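Local coordinates for capsid protein (Bocavirus gorilla/GBoV1/2009, PDB 7LNK), which forms the T=1 icosahedral capsid of a bocavirus, sixty copies of it building the protein shell that presumably encloses the single-stranded DNA genome, at residues Q77-L82 against I381-P386; R81-Y86 against V218-A223; F211-E216 against P386-K391; Q352-G357 against N363-V368. All coordinates share one frame; numbering follows the deposited sequence.

Interaction 1: residues Q77-L82 against I381-P386; sequences QDWQRL and ITREHP
Trp-79 reaches out from helix 76-85 and lays its indole under the side chain of Arg-383 in the loop 381-386. The CB of Arg-383 stands 3.5 Å from the centroid of the indole five-membered ring and only 4° off the ring normal, a CH-pi contact square over the face. From there the arginine runs extended back toward the helix, so the indole and the arginine run antiparallel, the end of each beside the base of the other. Arg-383 CD comes 3.7 Å from Trp-79 CB, which lies at the edge of the guanidinium, and the indole and guanidinium planes are 72° apart. With CG anti to the backbone N (chi1 -179°), Trp-79 carries its six-membered ring on to the loop backbone, where CZ2 meets Thr-382 C obliquely at 3.4 Å. Polar ends are satisfied outside this pair: Trp-79 NE1 donates to Met-500 O, and Arg-383 NH2 to Phe-74 O. Arg-383 NH1 also forms a salt bridge with Glu-384 OE2 at 3.5 Å. The contact thus joins helix 76-85, the single helix between strands C and D of the parvovirus jelly roll, to the loop linking strands 375-376 and 388-390, while strand 14-17 packs on Asp-78 and Arg-81 and a second subunit covers Gln-77.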
loop_
_atom_site.group_PDB
_atom_site.type_symbol
_atom_site.label_atom_id
_atom_site.label_comp_id
_atom_site.label_asym_id
_atom_site.label_seq_id
_atom_site.Cartn_x
_atom_site.Cartn_y
_atom_site.Cartn_z
ATOM N N GLN A 77 -68.595 74.229 15.763
ATOM C CA GLN A 77 -68.715 72.876 16.283
ATOM C C GLN A 77 -67.379 72.369 16.788
ATOM O O GLN A 77 -67.274 71.853 17.904
ATOM C CB GLN A 77 -69.246 71.961 15.187
ATOM C CG GLN A 77 -69.438 70.528 15.590
ATOM C CD GLN A 77 -70.473 70.380 16.655
ATOM O OE1 GLN A 77 -70.160 70.154 17.821
ATOM N NE2 GLN A 77 -71.719 70.566 16.276
ATOM N N ASP A 78 -66.342 72.504 15.969
ATOM C CA ASP A 78 -65.033 72.003 16.348
ATOM C C ASP A 78 -64.459 72.790 17.509
ATOM O O ASP A 78 -63.786 72.224 18.374
ATOM C CB ASP A 78 -64.099 72.061 15.150
ATOM C CG ASP A 78 -64.476 71.075 14.079
ATOM O OD1 ASP A 78 -65.254 70.145 14.367
ATOM O OD2 ASP A 78 -64.003 71.239 12.940
ATOM N N TRP A 79 -64.704 74.097 17.548
ATOM C CA TRP A 79 -64.214 74.889 18.664
ATOM C C TRP A 79 -64.919 74.509 19.954
ATOM O O TRP A 79 -64.284 74.410 21.006
ATOM C CB TRP A 79 -64.400 76.373 18.388
ATOM C CG TRP A 79 -63.891 77.211 19.496
ATOM C CD1 TRP A 79 -64.619 77.817 20.456
ATOM C CD2 TRP A 79 -62.530 77.549 19.751
ATOM N NE1 TRP A 79 -63.804 78.504 21.307
ATOM C CE2 TRP A 79 -62.511 78.356 20.892
ATOM C CE3 TRP A 79 -61.322 77.244 19.122
ATOM C CZ2 TRP A 79 -61.337 78.864 21.421
ATOM C CZ3 TRP A 79 -60.165 77.747 19.645
ATOM C CH2 TRP A 79 -60.175 78.548 20.784
ATOM N N GLN A 80 -66.235 74.307 19.893
ATOM C CA GLN A 80 -66.967 73.825 21.056
ATOM C C GLN A 80 -66.362 72.537 21.578
ATOM O O GLN A 80 -66.052 72.416 22.765
ATOM C CB GLN A 80 -68.424 73.577 20.696
ATOM C CG GLN A 80 -69.275 73.227 21.887
ATOM C CD GLN A 80 -70.693 72.962 21.503
ATOM O OE1 GLN A 80 -71.042 73.042 20.338
ATOM N NE2 GLN A 80 -71.529 72.667 22.479
ATOM N N ARG A 81 -66.204 71.553 20.698
ATOM C CA ARG A 81 -65.696 70.259 21.119
ATOM C C ARG A 81 -64.279 70.374 21.640
ATOM O O ARG A 81 -63.893 69.648 22.558
ATOM C CB ARG A 81 -65.760 69.286 19.948
ATOM C CG ARG A 81 -65.434 67.865 20.296
ATOM C CD ARG A 81 -65.637 67.013 19.092
ATOM N NE ARG A 81 -65.521 65.602 19.397
ATOM C CZ ARG A 81 -65.831 64.643 18.541
ATOM N NH1 ARG A 81 -66.245 64.957 17.329
ATOM N NH2 ARG A 81 -65.721 63.376 18.894
ATOM N N LEU A 82 -63.491 71.274 21.061
ATOM C CA LEU A 82 -62.141 71.508 21.546
ATOM C C LEU A 82 -62.156 71.991 22.985
ATOM O O LEU A 82 -61.485 71.426 23.851
ATOM C CB LEU A 82 -61.450 72.532 20.651
ATOM C CG LEU A 82 -60.040 72.954 21.043
ATOM C CD1 LEU A 82 -59.083 71.794 20.914
ATOM C CD2 LEU A 82 -59.606 74.134 20.225
ATOM N N ILE A 381 -58.912 83.257 25.947
ATOM C CA ILE A 381 -59.133 83.474 24.522
ATOM C C ILE A 381 -60.405 82.772 24.063
ATOM O O ILE A 381 -60.867 81.798 24.656
ATOM C CB ILE A 381 -57.928 82.986 23.710
ATOM C CG1 ILE A 381 -57.774 81.486 23.902
ATOM C CG2 ILE A 381 -56.693 83.696 24.156
ATOM C CD1 ILE A 381 -56.817 80.855 22.999
ATOM N N THR A 382 -60.964 83.277 22.967
ATOM C CA THR A 382 -62.181 82.772 22.351
ATOM C C THR A 382 -61.860 82.242 20.965
ATOM O O THR A 382 -60.711 82.228 20.526
ATOM C CB THR A 382 -63.259 83.852 22.232
ATOM O OG1 THR A 382 -62.767 84.931 21.436
ATOM C CG2 THR A 382 -63.645 84.368 23.578
ATOM N N ARG A 383 -62.907 81.803 20.271
ATOM C CA ARG A 383 -62.737 81.344 18.902
ATOM C C ARG A 383 -62.330 82.486 17.989
ATOM O O ARG A 383 -61.652 82.267 16.981
ATOM C CB ARG A 383 -64.017 80.677 18.416
ATOM C CG ARG A 383 -63.951 80.188 17.003
ATOM C CD ARG A 383 -65.218 79.481 16.614
ATOM N NE ARG A 383 -65.202 79.107 15.213
ATOM C CZ ARG A 383 -65.650 79.889 14.242
ATOM N NH1 ARG A 383 -66.170 81.067 14.532
ATOM N NH2 ARG A 383 -65.597 79.485 12.986
ATOM N N GLU A 384 -62.710 83.719 18.320
ATOM C CA GLU A 384 -62.071 84.846 17.654
ATOM C C GLU A 384 -61.054 85.469 18.602
ATOM O O GLU A 384 -61.360 86.268 19.481
ATOM C CB GLU A 384 -63.119 85.869 17.238
ATOM C CG GLU A 384 -64.150 85.342 16.266
ATOM C CD GLU A 384 -65.271 84.627 16.974
ATOM O OE1 GLU A 384 -65.214 84.550 18.216
ATOM O OE2 GLU A 384 -66.183 84.111 16.298
ATOM N N HIS A 385 -59.810 85.091 18.364
ATOM C CA HIS A 385 -58.591 85.688 18.859
ATOM C C HIS A 385 -57.491 85.423 17.856
ATOM O O HIS A 385 -57.531 84.421 17.137
ATOM C CB HIS A 385 -58.181 85.165 20.242
ATOM C CG HIS A 385 -58.867 85.854 21.372
ATOM N ND1 HIS A 385 -60.177 85.616 21.715
ATOM C CD2 HIS A 385 -58.405 86.761 22.262
ATOM C CE1 HIS A 385 -60.501 86.369 22.749
ATOM N NE2 HIS A 385 -59.442 87.069 23.102
ATOM N N PRO A 386 -56.491 86.288 17.801
ATOM C CA PRO A 386 -55.231 85.906 17.170
ATOM C C PRO A 386 -54.659 84.691 17.879
ATOM O O PRO A 386 -54.723 84.586 19.104
ATOM C CB PRO A 386 -54.355 87.138 17.376
ATOM C CG PRO A 386 -55.318 88.235 17.499
ATOM C CD PRO A 386 -56.504 87.698 18.201
#

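Interaction 2: residues R81-Y86 against V218-A223; sequences RLTNEY and VNNERA
The side-chain amide of Asn-220 reaches two backbone carbonyls at the end of helix 76-85. The bond that carries the contact runs from ND2 to Tyr-86 O at 3.2 Å (N-H...O 146°), almost in line with that C=O but 23° out of the amide plane. A second, to Thr-83 O, is weak and doubtful, being modelled implausibly short at 2.5 Å. Chi1 of -174° swings CG away from the backbone N and out to the helix. On the other branch OD1 accepts from Lys-503 N. Thr-83 CB, 3.7 Å from Asn-220 ND2, and Val-502, which packs on Asn-220, complete this tight part. Tyr-86 is where the chain leaves the helix for strand 86-108, which pairs antiparallel with strand 207-223; these correspond to strands D and G of the viral jelly roll, and Asn-220 also bonds Lys-87 through its backbone. The Tyr-86 ring turns off toward Phe-17 and Val-451. On the looser side, Asn-219 points away from the helix, and the partly exposed Glu-221 has a long, weak ion pair with Lys-87.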
loop_
_atom_site.group_PDB
_atom_site.type_symbol
_atom_site.label_atom_id
_atom_site.label_comp_id
_atom_site.label_asym_id
_atom_site.label_seq_id
_atom_site.Cartn_x
_atom_site.Cartn_y
_atom_site.Cartn_z
ATOM N N ARG A 81 -66.204 71.553 20.698
ATOM C CA ARG A 81 -65.696 70.259 21.119
ATOM C C ARG A 81 -64.279 70.374 21.640
ATOM O O ARG A 81 -63.893 69.648 22.558
ATOM C CB ARG A 81 -65.760 69.286 19.948
ATOM C CG ARG A 81 -65.434 67.865 20.296
ATOM C CD ARG A 81 -65.637 67.013 19.092
ATOM N NE ARG A 81 -65.521 65.602 19.397
ATOM C CZ ARG A 81 -65.831 64.643 18.541
ATOM N NH1 ARG A 81 -66.245 64.957 17.329
ATOM N NH2 ARG A 81 -65.721 63.376 18.894
ATOM N N LEU A 82 -63.491 71.274 21.061
ATOM C CA LEU A 82 -62.141 71.508 21.546
ATOM C C LEU A 82 -62.156 71.991 22.985
ATOM O O LEU A 82 -61.485 71.426 23.851
ATOM C CB LEU A 82 -61.450 72.532 20.651
ATOM C CG LEU A 82 -60.040 72.954 21.043
ATOM C CD1 LEU A 82 -59.083 71.794 20.914
ATOM C CD2 LEU A 82 -59.606 74.134 20.225
ATOM N N THR A 83 -62.923 73.038 23.259
ATOM C CA THR A 83 -62.921 73.632 24.582
ATOM C C THR A 83 -63.730 72.840 25.590
ATOM O O THR A 83 -63.512 73.001 26.791
ATOM C CB THR A 83 -63.441 75.065 24.514
ATOM O OG1 THR A 83 -64.760 75.066 23.967
ATOM C CG2 THR A 83 -62.541 75.900 23.644
ATOM N N ASN A 84 -64.666 72.006 25.145
ATOM C CA ASN A 84 -65.368 71.148 26.089
ATOM C C ASN A 84 -64.566 69.911 26.459
ATOM O O ASN A 84 -64.612 69.469 27.609
ATOM C CB ASN A 84 -66.731 70.738 25.540
ATOM C CG ASN A 84 -67.742 71.849 25.606
ATOM O OD1 ASN A 84 -67.614 72.770 26.402
ATOM N ND2 ASN A 84 -68.769 71.756 24.787
ATOM N N GLU A 85 -63.870 69.302 25.507
ATOM C CA GLU A 85 -63.265 68.007 25.761
ATOM C C GLU A 85 -61.791 68.047 26.131
ATOM O O GLU A 85 -61.234 66.996 26.450
ATOM C CB GLU A 85 -63.450 67.087 24.555
ATOM C CG GLU A 85 -64.888 66.758 24.272
ATOM C CD GLU A 85 -65.043 65.774 23.147
ATOM O OE1 GLU A 85 -64.029 65.445 22.506
ATOM O OE2 GLU A 85 -66.180 65.329 22.902
ATOM N N TYR A 86 -61.138 69.201 26.125
ATOM C CA TYR A 86 -59.692 69.202 26.283
ATOM C C TYR A 86 -59.246 70.244 27.291
ATOM O O TYR A 86 -59.792 71.347 27.342
ATOM C CB TYR A 86 -58.990 69.433 24.947
ATOM C CG TYR A 86 -59.265 68.341 23.949
ATOM C CD1 TYR A 86 -58.550 67.165 23.977
ATOM C CD2 TYR A 86 -60.224 68.497 22.970
ATOM C CE1 TYR A 86 -58.794 66.174 23.082
ATOM C CE2 TYR A 86 -60.471 67.510 22.066
ATOM C CZ TYR A 86 -59.750 66.351 22.123
ATOM O OH TYR A 86 -59.983 65.350 21.217
ATOM N N VAL A 218 -51.973 76.369 25.202
ATOM C CA VAL A 218 -53.130 77.156 25.592
ATOM C C VAL A 218 -53.916 76.307 26.570
ATOM O O VAL A 218 -54.433 75.248 26.203
ATOM C CB VAL A 218 -53.995 77.542 24.386
ATOM C CG1 VAL A 218 -55.230 78.254 24.853
ATOM C CG2 VAL A 218 -53.221 78.408 23.451
ATOM N N ASN A 219 -53.998 76.755 27.812
ATOM C CA ASN A 219 -54.600 75.972 28.876
ATOM C C ASN A 219 -56.076 76.306 28.981
ATOM O O ASN A 219 -56.439 77.459 29.214
ATOM C CB ASN A 219 -53.896 76.243 30.201
ATOM C CG ASN A 219 -52.454 75.810 30.182
ATOM O OD1 ASN A 219 -51.563 76.567 30.545
ATOM N ND2 ASN A 219 -52.215 74.580 29.765
ATOM N N ASN A 220 -56.928 75.307 28.791
ATOM C CA ASN A 220 -58.346 75.474 29.050
ATOM C C ASN A 220 -58.631 74.794 30.383
ATOM O O ASN A 220 -58.855 73.591 30.454
ATOM C CB ASN A 220 -59.114 74.842 27.890
ATOM C CG ASN A 220 -60.587 75.075 27.961
ATOM O OD1 ASN A 220 -61.050 76.075 28.495
ATOM N ND2 ASN A 220 -61.347 74.144 27.414
ATOM N N GLU A 221 -58.717 75.610 31.430
ATOM C CA GLU A 221 -59.038 75.206 32.791
ATOM C C GLU A 221 -59.461 76.443 33.559
ATOM O O GLU A 221 -59.028 77.550 33.242
ATOM C CB GLU A 221 -57.848 74.525 33.482
ATOM C CG GLU A 221 -57.597 73.092 33.053
ATOM C CD GLU A 221 -56.297 72.525 33.561
ATOM O OE1 GLU A 221 -55.424 73.309 33.978
ATOM O OE2 GLU A 221 -56.160 71.287 33.584
ATOM N N ARG A 222 -60.225 76.252 34.624
ATOM C CA ARG A 222 -60.568 77.368 35.487
ATOM C C ARG A 222 -60.213 77.041 36.924
ATOM O O ARG A 222 -60.335 75.900 37.372
ATOM C CB ARG A 222 -62.049 77.746 35.428
ATOM C CG ARG A 222 -62.978 76.699 35.946
ATOM C CD ARG A 222 -64.397 77.176 35.912
ATOM N NE ARG A 222 -64.700 78.249 36.846
ATOM C CZ ARG A 222 -65.105 78.054 38.097
ATOM N NH1 ARG A 222 -65.259 76.826 38.560
ATOM N NH2 ARG A 222 -65.372 79.085 38.878
ATOM N N ALA A 223 -59.768 78.061 37.636
ATOM C CA ALA A 223 -59.580 77.982 39.070
ATOM C C ALA A 223 -60.932 78.229 39.721
ATOM O O ALA A 223 -61.566 79.256 39.468
ATOM C CB ALA A 223 -58.540 78.994 39.539
#

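Interaction 3: residues F211-E216 against P386-K391; sequences FNFDCE and PIWCKK
Phe-213 and Trp-388 form a small, buried aromatic contact between strand 207-223 of the jelly roll and the long insertion that follows it, the loop between strands G and H that makes up much of the outer surface in parvovirus capsids. The rings meet obliquely, neither stacked nor edge-to-face: their planes are at 51°, and the centroids of the phenyl and the indole six-membered ring are 5.9 Å apart. Phe-213 offers its edge, with Trp-388 CZ3 lying near the phenyl plane, and the two side chains come in roughly perpendicular to one another. In Trp-388, CG lies between the backbone N and the carbonyl carbon (chi1 58°), which brings the indole to Phe-213, and chi2 of 85° turns its CE3/CZ3 edge that way. Phe-211 covers one face of Phe-213: its CE2 sits 3.5 Å above the Phe-213 ring plane, offset toward the rim. Met-94 of strand 86-108 packs on both Phe-213 and Trp-388, while Pro-413 touches the former and Met-409 and Pro-412 the latter. Neighbouring residues of the strand, Asn-212 and Asp-214, are exposed, so Phe-213 is on the side turned into the protein, toward the insertion. No hydrogen bond joins the two segments, and Trp-388 O is taken up by Asn-68 ND2. Phe-213 CZ and Trp-388 CZ3 lie 4.2 Å apart, and Phe-213 CE1 is as near.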
loop_
_atom_site.group_PDB
_atom_site.type_symbol
_atom_site.label_atom_id
_atom_site.label_comp_id
_atom_site.label_asym_id
_atom_site.label_seq_id
_atom_site.Cartn_x
_atom_site.Cartn_y
_atom_site.Cartn_z
ATOM N N PHE A 211 -44.675 74.423 8.287
ATOM C CA PHE A 211 -44.169 75.119 9.455
ATOM C C PHE A 211 -44.372 74.243 10.676
ATOM O O PHE A 211 -45.438 73.652 10.855
ATOM C CB PHE A 211 -44.870 76.455 9.648
ATOM C CG PHE A 211 -44.417 77.197 10.861
ATOM C CD1 PHE A 211 -43.248 77.923 10.843
ATOM C CD2 PHE A 211 -45.155 77.161 12.023
ATOM C CE1 PHE A 211 -42.833 78.596 11.952
ATOM C CE2 PHE A 211 -44.735 77.833 13.134
ATOM C CZ PHE A 211 -43.579 78.550 13.099
ATOM N N ASN A 212 -43.348 74.159 11.513
ATOM C CA ASN A 212 -43.409 73.412 12.758
ATOM C C ASN A 212 -43.463 74.379 13.925
ATOM O O ASN A 212 -42.545 75.177 14.121
ATOM C CB ASN A 212 -42.209 72.481 12.904
ATOM C CG ASN A 212 -42.196 71.390 11.870
ATOM O OD1 ASN A 212 -41.193 71.167 11.203
ATOM N ND2 ASN A 212 -43.307 70.683 11.747
ATOM N N PHE A 213 -44.541 74.305 14.689
ATOM C CA PHE A 213 -44.679 75.055 15.924
ATOM C C PHE A 213 -43.899 74.374 17.033
ATOM O O PHE A 213 -43.891 73.146 17.139
ATOM C CB PHE A 213 -46.141 75.137 16.344
ATOM C CG PHE A 213 -47.007 75.898 15.409
ATOM C CD1 PHE A 213 -47.186 77.250 15.566
ATOM C CD2 PHE A 213 -47.629 75.260 14.356
ATOM C CE1 PHE A 213 -47.993 77.946 14.712
ATOM C CE2 PHE A 213 -48.429 75.952 13.495
ATOM C CZ PHE A 213 -48.612 77.296 13.670
ATOM N N ASP A 214 -43.242 75.174 17.855
ATOM C CA ASP A 214 -42.846 74.754 19.194
ATOM C C ASP A 214 -43.374 75.868 20.088
ATOM O O ASP A 214 -42.886 76.997 20.042
ATOM C CB ASP A 214 -41.349 74.566 19.302
ATOM C CG ASP A 214 -40.936 73.949 20.612
ATOM O OD1 ASP A 214 -41.827 73.612 21.417
ATOM O OD2 ASP A 214 -39.719 73.795 20.836
ATOM N N CYS A 215 -44.371 75.551 20.905
ATOM C CA CYS A 215 -45.164 76.574 21.563
ATOM C C CYS A 215 -45.503 76.166 22.983
ATOM O O CYS A 215 -45.455 74.990 23.348
ATOM C CB CYS A 215 -46.477 76.841 20.817
ATOM S SG CYS A 215 -46.332 77.532 19.184
ATOM N N GLU A 216 -45.870 77.161 23.777
ATOM C CA GLU A 216 -46.505 76.884 25.047
ATOM C C GLU A 216 -47.951 76.490 24.801
ATOM O O GLU A 216 -48.566 76.880 23.807
ATOM C CB GLU A 216 -46.459 78.096 25.971
ATOM C CG GLU A 216 -47.256 79.280 25.467
ATOM C CD GLU A 216 -47.138 80.484 26.375
ATOM O OE1 GLU A 216 -46.722 80.316 27.539
ATOM O OE2 GLU A 216 -47.467 81.602 25.928
ATOM N N PRO A 386 -56.491 86.288 17.801
ATOM C CA PRO A 386 -55.231 85.906 17.170
ATOM C C PRO A 386 -54.659 84.691 17.879
ATOM O O PRO A 386 -54.723 84.586 19.104
ATOM C CB PRO A 386 -54.355 87.138 17.376
ATOM C CG PRO A 386 -55.318 88.235 17.499
ATOM C CD PRO A 386 -56.504 87.698 18.201
ATOM N N ILE A 387 -54.117 83.760 17.105
ATOM C CA ILE A 387 -53.470 82.611 17.719
ATOM C C ILE A 387 -52.103 83.012 18.250
ATOM O O ILE A 387 -51.746 82.707 19.392
ATOM C CB ILE A 387 -53.360 81.457 16.713
ATOM C CG1 ILE A 387 -54.735 81.036 16.234
ATOM C CG2 ILE A 387 -52.684 80.274 17.356
ATOM C CD1 ILE A 387 -54.682 80.104 15.078
ATOM N N TRP A 388 -51.331 83.727 17.439
ATOM C CA TRP A 388 -49.964 84.083 17.767
ATOM C C TRP A 388 -49.724 85.556 17.482
ATOM O O TRP A 388 -50.528 86.228 16.836
ATOM C CB TRP A 388 -48.951 83.254 16.977
ATOM C CG TRP A 388 -49.099 83.381 15.500
ATOM C CD1 TRP A 388 -48.561 84.343 14.709
ATOM C CD2 TRP A 388 -49.769 82.474 14.625
ATOM N NE1 TRP A 388 -48.895 84.124 13.404
ATOM C CE2 TRP A 388 -49.633 82.976 13.324
ATOM C CE3 TRP A 388 -50.484 81.294 14.819
ATOM C CZ2 TRP A 388 -50.185 82.340 12.222
ATOM C CZ3 TRP A 388 -51.033 80.671 13.727
ATOM C CH2 TRP A 388 -50.882 81.191 12.445
ATOM N N CYS A 389 -48.598 86.052 17.982
ATOM C CA CYS A 389 -48.071 87.345 17.584
ATOM C C CYS A 389 -46.566 87.226 17.425
ATOM O O CYS A 389 -45.946 86.251 17.851
ATOM C CB CYS A 389 -48.427 88.452 18.580
ATOM S SG CYS A 389 -47.957 88.183 20.278
ATOM N N LYS A 390 -45.982 88.228 16.785
ATOM C CA LYS A 390 -44.543 88.275 16.587
ATOM C C LYS A 390 -43.885 88.878 17.817
ATOM O O LYS A 390 -44.229 89.988 18.231
ATOM C CB LYS A 390 -44.211 89.089 15.339
ATOM C CG LYS A 390 -42.737 89.229 15.063
ATOM C CD LYS A 390 -42.093 87.890 14.870
ATOM C CE LYS A 390 -40.725 88.016 14.252
ATOM N NZ LYS A 390 -39.821 88.805 15.115
ATOM N N LYS A 391 -42.970 88.161 18.391
ATOM C CA LYS A 391 -42.212 88.672 19.521
ATOM C C LYS A 391 -41.027 89.485 19.022
ATOM O O LYS A 391 -40.288 89.014 18.152
ATOM C CB LYS A 391 -41.715 87.535 20.388
ATOM C CG LYS A 391 -40.959 87.978 21.598
ATOM C CD LYS A 391 -40.474 86.785 22.356
ATOM C CE LYS A 391 -39.632 87.207 23.520
ATOM N NZ LYS A 391 -39.100 86.030 24.248
#

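Interaction 4: residues Q352-G357 against N363-V368; sequences QLLYRG and NLNADV
Tyr-355 pairs with Leu-364 and Arg-356 with Asn-363 in an antiparallel beta hairpin of the insertion between strands G and H. Backbone hydrogen bonds from Arg-356 N to Asn-363 O (3.0 Å) and from Asn-363 N to Arg-356 O frame the hydrogen-bonded pair. A further one runs from Asn-365 N to Leu-354 O. Tyr-355 and Leu-364 form the non-hydrogen-bonded pair, where Tyr-355 CA also makes a CA-H...O contact with Asn-363 O at 3.2 Å. The Arg-356 chain bends at chi3 (63°), and its NH1 forms a salt bridge with Asp-367 OD2 of a neighbouring subunit, whose strand extends the sheet beyond 352-356. Tyr-355 OH likewise bonds Tyr-305 of that subunit. Apolar contacts lie on both faces. Leu-364 CD1 stands over the Tyr-355 ring, 4.1 Å from its centroid in a CH-pi contact, and also touches Leu-353 CD2. On the opposite side from Tyr-355, and beyond the end of the hairpin pairing, Leu-354 CB meets Val-368 CG2 at 3.9 Å.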
loop_
_atom_site.group_PDB
_atom_site.type_symbol
_atom_site.label_atom_id
_atom_site.label_comp_id
_atom_site.label_asym_id
_atom_site.label_seq_id
_atom_site.Cartn_x
_atom_site.Cartn_y
_atom_site.Cartn_z
ATOM N N GLN A 352 -58.287 89.600 39.188
ATOM C CA GLN A 352 -57.598 89.797 40.447
ATOM C C GLN A 352 -57.599 91.268 40.844
ATOM O O GLN A 352 -57.721 92.156 40.003
ATOM C CB GLN A 352 -56.173 89.279 40.319
ATOM C CG GLN A 352 -56.107 87.797 40.041
ATOM C CD GLN A 352 -54.702 87.315 39.829
ATOM O OE1 GLN A 352 -53.826 88.085 39.461
ATOM N NE2 GLN A 352 -54.477 86.032 40.052
ATOM N N LEU A 353 -57.479 91.524 42.142
ATOM C CA LEU A 353 -57.348 92.885 42.642
ATOM C C LEU A 353 -56.380 92.908 43.812
ATOM O O LEU A 353 -56.163 91.901 44.485
ATOM C CB LEU A 353 -58.696 93.473 43.069
ATOM C CG LEU A 353 -59.708 93.744 41.961
ATOM C CD1 LEU A 353 -61.023 94.167 42.551
ATOM C CD2 LEU A 353 -59.183 94.820 41.039
ATOM N N LEU A 354 -55.794 94.079 44.046
ATOM C CA LEU A 354 -54.831 94.268 45.123
ATOM C C LEU A 354 -55.210 95.507 45.914
ATOM O O LEU A 354 -55.335 96.593 45.347
ATOM C CB LEU A 354 -53.408 94.392 44.580
ATOM C CG LEU A 354 -52.335 94.632 45.636
ATOM C CD1 LEU A 354 -52.295 93.474 46.598
ATOM C CD2 LEU A 354 -50.994 94.809 44.985
ATOM N N TYR A 355 -55.392 95.334 47.216
ATOM C CA TYR A 355 -55.740 96.402 48.140
ATOM C C TYR A 355 -54.639 96.518 49.178
ATOM O O TYR A 355 -54.089 95.501 49.603
ATOM C CB TYR A 355 -57.071 96.103 48.821
ATOM C CG TYR A 355 -58.257 96.127 47.900
ATOM C CD1 TYR A 355 -59.001 97.277 47.736
ATOM C CD2 TYR A 355 -58.605 95.016 47.158
ATOM C CE1 TYR A 355 -60.075 97.310 46.896
ATOM C CE2 TYR A 355 -59.676 95.043 46.305
ATOM C CZ TYR A 355 -60.408 96.193 46.180
ATOM O OH TYR A 355 -61.484 96.230 45.330
ATOM N N ARG A 356 -54.305 97.740 49.580
ATOM C CA ARG A 356 -53.465 97.922 50.753
ATOM C C ARG A 356 -54.267 98.575 51.864
ATOM O O ARG A 356 -55.040 99.506 51.627
ATOM C CB ARG A 356 -52.206 98.753 50.487
ATOM C CG ARG A 356 -52.416 100.178 50.077
ATOM C CD ARG A 356 -51.091 100.912 50.017
ATOM N NE ARG A 356 -50.183 100.370 49.018
ATOM C CZ ARG A 356 -50.199 100.709 47.736
ATOM N NH1 ARG A 356 -49.333 100.165 46.896
ATOM N NH2 ARG A 356 -51.087 101.582 47.290
ATOM N N GLY A 357 -54.091 98.061 53.076
ATOM C CA GLY A 357 -54.717 98.674 54.227
ATOM C C GLY A 357 -54.024 99.967 54.603
ATOM O O GLY A 357 -52.793 100.053 54.629
ATOM N N ASN A 363 -57.774 100.055 50.336
ATOM C CA ASN A 363 -57.935 100.866 49.143
ATOM C C ASN A 363 -57.277 100.169 47.968
ATOM O O ASN A 363 -56.220 99.554 48.114
ATOM C CB ASN A 363 -57.334 102.248 49.339
ATOM C CG ASN A 363 -58.026 103.023 50.424
ATOM O OD1 ASN A 363 -57.383 103.581 51.307
ATOM N ND2 ASN A 363 -59.348 103.058 50.373
ATOM N N LEU A 364 -57.906 100.275 46.806
ATOM C CA LEU A 364 -57.441 99.552 45.635
ATOM C C LEU A 364 -56.093 100.078 45.170
ATOM O O LEU A 364 -55.885 101.289 45.070
ATOM C CB LEU A 364 -58.457 99.667 44.508
ATOM C CG LEU A 364 -58.046 98.973 43.217
ATOM C CD1 LEU A 364 -57.933 97.483 43.450
ATOM C CD2 LEU A 364 -59.023 99.275 42.114
ATOM N N ASN A 365 -55.182 99.159 44.870
ATOM C CA ASN A 365 -53.928 99.487 44.206
ATOM C C ASN A 365 -54.188 99.365 42.713
ATOM O O ASN A 365 -54.434 98.272 42.201
ATOM C CB ASN A 365 -52.820 98.550 44.666
ATOM C CG ASN A 365 -51.468 98.920 44.108
ATOM O OD1 ASN A 365 -51.359 99.621 43.109
ATOM N ND2 ASN A 365 -50.424 98.447 44.758
ATOM N N ALA A 366 -54.120 100.491 42.006
ATOM C CA ALA A 366 -54.520 100.494 40.605
ATOM C C ALA A 366 -53.466 99.841 39.728
ATOM O O ALA A 366 -53.788 99.014 38.869
ATOM C CB ALA A 366 -54.795 101.922 40.143
ATOM N N ASP A 367 -52.204 100.190 39.929
ATOM C CA ASP A 367 -51.118 99.712 39.090
ATOM C C ASP A 367 -50.347 98.646 39.847
ATOM O O ASP A 367 -49.661 98.947 40.827
ATOM C CB ASP A 367 -50.204 100.864 38.688
ATOM C CG ASP A 367 -50.872 101.819 37.732
ATOM O OD1 ASP A 367 -51.901 101.444 37.141
ATOM O OD2 ASP A 367 -50.379 102.950 37.582
ATOM N N VAL A 368 -50.458 97.409 39.389
ATOM C CA VAL A 368 -49.790 96.272 39.998
ATOM C C VAL A 368 -48.672 95.864 39.058
ATOM O O VAL A 368 -48.924 95.398 37.945
ATOM C CB VAL A 368 -50.758 95.113 40.254
ATOM C CG1 VAL A 368 -50.016 93.926 40.798
ATOM C CG2 VAL A 368 -51.834 95.540 41.214
#

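How the interactions relate
Interactions 1 and 2 share helix 76-85 and touch directly, Ile-381 CD1 lying 3.6 Å from Val-218 CG1. Interactions 2 and 3 both use strand 207-223, and their centres are about 19 Å apart. These three are buried where helix 76-85 and strand 207-223 meet each other or the G-H insertion, yet differ in chemistry: an indole face under an arginine chain in 1, an amide on backbone carbonyls in 2, and two aromatic rings without polar bonds in 3. Interaction 4, its centre about 29 Å from that of the chain, is largely buried but has an exposed rim at Asn-363. All four touch neighbouring subunits, 1 and 2 sharing one; 4 is tied to its neighbour by both ladder and salt bridge.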